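Local coordinates for fucoxanthin chlorophyll a/c-binding protein Lhcq10 (Chaetoceros gracilis, PDB 6L4U) that probably harvests light for photosynthesis, binding chlorophyll a, chlorophyll c1 and a fucoxanthin-type carotenoid in a large diatom pigment-protein assembly, at residues A222-E227 / G235-Y240. Residues are numbered along the deposited sequence; the frame is centred on the assembly and turned at random.
Sequences AEQKVE and GVVPHY. With A86 ((3S,3'S,5R,5'R,6S,6'R,8'R)-3,5'-dihydroxy-8-oxo-6',7'-didehydro-5,5',6,6',7,8-hexahydro-5,6-epoxy-beta,beta-caroten-3'- yl acetate), chain B.
Gln224 carries the polar part of this contact: Tyr240 N donates to Gln224 OE1 at 2.7 Å, but the N-H...O angle of 125° makes the bond weak. The Gln224 chain folds over at chi2 (-89°), which lays its amide beside the Tyr240 backbone with amide and phenol planes nearly perpendicular. At the other end of the amide, NE2 is hydrogen-bonded to Tyr98 OH, consistent with this amide orientation.

The apolar part centres on Val237, whose CB bond points toward the opposing segment. With CG1 anti to the backbone N, that methyl rests on Gln224 CG at 3.5 Å, while Val237 CB lies 3.6 Å from Glu223 CB. The Glu223 carboxylate turns instead to the following loop, where OE1 accepts from Ser229 N.

His239 is packed rather than hydrogen-bonded across the interface. Glu227 sets its carboxylate over one ring face, OE1 standing 3.6 Å above the centre and the two planes 79° apart; OE2 approaches ND1 at 2.9 Å, at an angle too poor for a hydrogen bond. The ring edge meets the Gln224 backbone, with CD2 3.2 Å from Gln224 O. Exchanging this histidine for an alanine would probably leave the Glu227 carboxylate without the ring it lies over and open a gap beside the Gln224 carbonyl.

The Lys225 CB bond points away from the loop 235-240, and its chain lies along the carotenoid end group, CE lying 3.4 Å from A86 O5, while its NZ forms a salt bridge with Glu243. The contact joins the loop 235-240 to the end of helix 196-223 and the turn that follows it, while Gln224 and Tyr240 also pack on helix 125-130, where Tyr240 OH bonds to Asp130.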
loop_
_atom_site.group_PDB
_atom_site.type_symbol
_atom_site.label_atom_id
_atom_site.label_comp_id
_atom_site.label_asym_id
_atom_site.label_seq_id
_atom_site.Cartn_x
_atom_site.Cartn_y
_atom_site.Cartn_z
ATOM N N ALA Z 222 52.833 -0.357 92.179
ATOM C CA ALA Z 222 51.697 0.494 92.506
ATOM C C ALA Z 222 52.159 1.806 93.124
ATOM O O ALA Z 222 51.643 2.876 92.777
ATOM C CB ALA Z 222 50.745 -0.239 93.439
ATOM N N GLU Z 223 53.149 1.750 94.023
ATOM C CA GLU Z 223 53.777 2.971 94.520
ATOM C C GLU Z 223 54.642 3.680 93.496
ATOM O O GLU Z 223 55.027 4.836 93.726
ATOM C CB GLU Z 223 54.539 2.720 95.840
ATOM C CG GLU Z 223 54.189 3.938 96.622
ATOM C CD GLU Z 223 53.527 3.749 97.889
ATOM O OE1 GLU Z 223 52.430 3.187 97.807
ATOM O OE2 GLU Z 223 53.788 4.538 98.813
ATOM N N GLN Z 224 54.880 3.075 92.339
ATOM C CA GLN Z 224 55.611 3.827 91.348
ATOM C C GLN Z 224 54.658 4.724 90.561
ATOM O O GLN Z 224 55.113 5.559 89.772
ATOM C CB GLN Z 224 56.327 2.908 90.358
ATOM C CG GLN Z 224 57.474 2.196 91.037
ATOM C CD GLN Z 224 58.800 2.890 91.022
ATOM O OE1 GLN Z 224 58.882 4.086 90.792
ATOM N NE2 GLN Z 224 59.846 2.161 91.391
ATOM N N LYS Z 225 53.343 4.548 90.738
ATOM C CA LYS Z 225 52.347 5.331 90.020
ATOM C C LYS Z 225 51.289 5.960 90.934
ATOM O O LYS Z 225 50.620 6.908 90.506
ATOM C CB LYS Z 225 51.592 4.464 89.003
ATOM C CG LYS Z 225 51.019 5.199 87.795
ATOM C CD LYS Z 225 51.065 4.406 86.520
ATOM C CE LYS Z 225 50.314 5.136 85.415
ATOM N NZ LYS Z 225 50.121 4.290 84.206
ATOM N N VAL Z 226 51.073 5.440 92.145
ATOM C CA VAL Z 226 50.187 6.087 93.111
ATOM C C VAL Z 226 50.710 5.859 94.522
ATOM O O VAL Z 226 50.965 4.722 94.940
ATOM C CB VAL Z 226 48.717 5.631 92.955
ATOM C CG1 VAL Z 226 48.572 4.116 92.916
ATOM C CG2 VAL Z 226 47.855 6.208 94.077
ATOM N N GLU Z 227 50.915 6.936 95.261
ATOM C CA GLU Z 227 51.485 6.713 96.567
ATOM C C GLU Z 227 50.406 6.726 97.640
ATOM O O GLU Z 227 49.287 7.206 97.431
ATOM C CB GLU Z 227 52.743 7.583 96.672
ATOM C CG GLU Z 227 52.982 8.957 96.483
ATOM C CD GLU Z 227 53.206 9.382 95.032
ATOM O OE1 GLU Z 227 52.277 9.075 94.265
ATOM O OE2 GLU Z 227 54.236 9.979 94.649
ATOM N N GLY Z 235 57.349 6.316 100.897
ATOM C CA GLY Z 235 58.637 6.968 100.921
ATOM C C GLY Z 235 59.776 6.167 100.326
ATOM O O GLY Z 235 60.785 6.757 99.924
ATOM N N VAL Z 236 59.647 4.844 100.261
ATOM C CA VAL Z 236 60.727 4.011 99.747
ATOM C C VAL Z 236 60.738 4.023 98.224
ATOM O O VAL Z 236 61.802 4.031 97.593
ATOM C CB VAL Z 236 60.581 2.588 100.320
ATOM C CG1 VAL Z 236 61.676 1.667 99.808
ATOM C CG2 VAL Z 236 60.587 2.630 101.840
ATOM N N VAL Z 237 59.567 4.083 97.612
ATOM C CA VAL Z 237 59.403 3.838 96.183
ATOM C C VAL Z 237 59.341 5.176 95.448
ATOM O O VAL Z 237 58.521 6.031 95.811
ATOM C CB VAL Z 237 58.146 2.997 95.924
ATOM C CG1 VAL Z 237 57.944 2.814 94.487
ATOM C CG2 VAL Z 237 58.266 1.641 96.611
ATOM N N PRO Z 238 60.171 5.390 94.416
ATOM C CA PRO Z 238 60.404 6.747 93.893
ATOM C C PRO Z 238 59.481 7.270 92.793
ATOM O O PRO Z 238 59.893 8.203 92.093
ATOM C CB PRO Z 238 61.840 6.653 93.372
ATOM C CG PRO Z 238 61.969 5.234 92.991
ATOM C CD PRO Z 238 61.195 4.439 93.951
ATOM N N HIS Z 239 58.287 6.691 92.604
ATOM C CA HIS Z 239 57.202 7.260 91.783
ATOM C C HIS Z 239 57.602 7.425 90.309
ATOM O O HIS Z 239 57.863 8.529 89.823
ATOM C CB HIS Z 239 56.704 8.591 92.365
ATOM C CG HIS Z 239 55.407 9.054 91.780
ATOM N ND1 HIS Z 239 54.975 10.360 91.863
ATOM C CD2 HIS Z 239 54.444 8.381 91.109
ATOM C CE1 HIS Z 239 53.805 10.473 91.261
ATOM N NE2 HIS Z 239 53.461 9.288 90.791
ATOM N N TYR Z 240 57.695 6.271 89.630
ATOM C CA TYR Z 240 58.081 6.226 88.218
ATOM C C TYR Z 240 57.128 7.001 87.314
ATOM O O TYR Z 240 57.591 7.595 86.331
ATOM C CB TYR Z 240 58.187 4.772 87.754
ATOM C CG TYR Z 240 57.955 4.511 86.285
ATOM C CD1 TYR Z 240 58.931 4.810 85.340
ATOM C CD2 TYR Z 240 56.773 3.926 85.848
ATOM C CE1 TYR Z 240 58.725 4.553 83.996
ATOM C CE2 TYR Z 240 56.558 3.666 84.514
ATOM C CZ TYR Z 240 57.536 3.981 83.591
ATOM O OH TYR Z 240 57.320 3.720 82.256
HETATM C C A86 B . 44.909 -8.664 83.789
HETATM O O A86 B . 42.680 -14.305 73.169
HETATM C C1 A86 B . 46.325 -8.264 83.284
HETATM C C10 A86 B . 44.373 -13.843 75.483
HETATM C C11 A86 B . 42.944 -14.046 75.430
HETATM C C12 A86 B . 42.105 -13.560 76.576
HETATM C C13 A86 B . 42.370 -14.711 74.227
HETATM C C14 A86 B . 41.325 -16.015 74.303
HETATM C C15 A86 B . 39.866 -15.615 74.715
HETATM C C16 A86 B . 39.268 -16.377 75.885
HETATM C C17 A86 B . 38.476 -17.611 75.479
HETATM C C18 A86 B . 37.415 -17.281 74.538
HETATM C C19 A86 B . 38.011 -16.668 73.227
HETATM C C2 A86 B . 46.802 -8.713 82.037
HETATM C C20 A86 B . 38.922 -15.382 73.580
HETATM C C21 A86 B . 39.573 -15.075 72.182
HETATM C C22 A86 B . 40.380 -16.861 76.865
HETATM C C23 A86 B . 38.376 -15.448 76.685
HETATM C C24 A86 B . 47.237 -7.403 84.127
HETATM C C25 A86 B . 47.487 -6.050 83.796
HETATM C C26 A86 B . 48.501 -5.164 84.732
HETATM C C27 A86 B . 48.206 -4.569 85.969
HETATM C C28 A86 B . 46.863 -4.702 86.571
HETATM C C29 A86 B . 49.380 -3.748 86.706
HETATM C C3 A86 B . 45.990 -9.559 81.156
HETATM C C30 A86 B . 49.255 -2.307 86.942
HETATM C C31 A86 B . 49.153 -0.897 87.192
HETATM C C32 A86 B . 49.275 -0.348 88.636
HETATM C C33 A86 B . 49.056 1.165 88.863
HETATM C C34 A86 B . 48.243 1.954 87.814
HETATM C C35 A86 B . 47.635 1.084 86.688
HETATM C C36 A86 B . 48.690 0.117 86.132
HETATM C C37 A86 B . 48.082 -0.659 84.946
HETATM C C38 A86 B . 47.323 4.091 88.325
HETATM C C39 A86 B . 47.133 5.020 89.558
HETATM C C4 A86 B . 46.667 -10.197 80.108
HETATM C C40 A86 B . 48.314 -1.145 89.562
HETATM C C41 A86 B . 50.728 -0.665 89.073
HETATM C C5 A86 B . 45.913 -11.187 79.005
HETATM C C6 A86 B . 46.152 -10.892 77.656
HETATM C C7 A86 B . 47.089 -9.665 77.269
HETATM C C8 A86 B . 45.485 -11.771 76.486
HETATM C C9 A86 B . 44.986 -13.129 76.707
HETATM O O1 A86 B . 39.411 -14.247 74.399
HETATM O O2 A86 B . 36.712 -18.456 74.210
HETATM O O3 A86 B . 49.799 0.848 85.666
HETATM O O4 A86 B . 47.213 2.658 88.470
HETATM O O5 A86 B . 47.559 4.556 87.272
#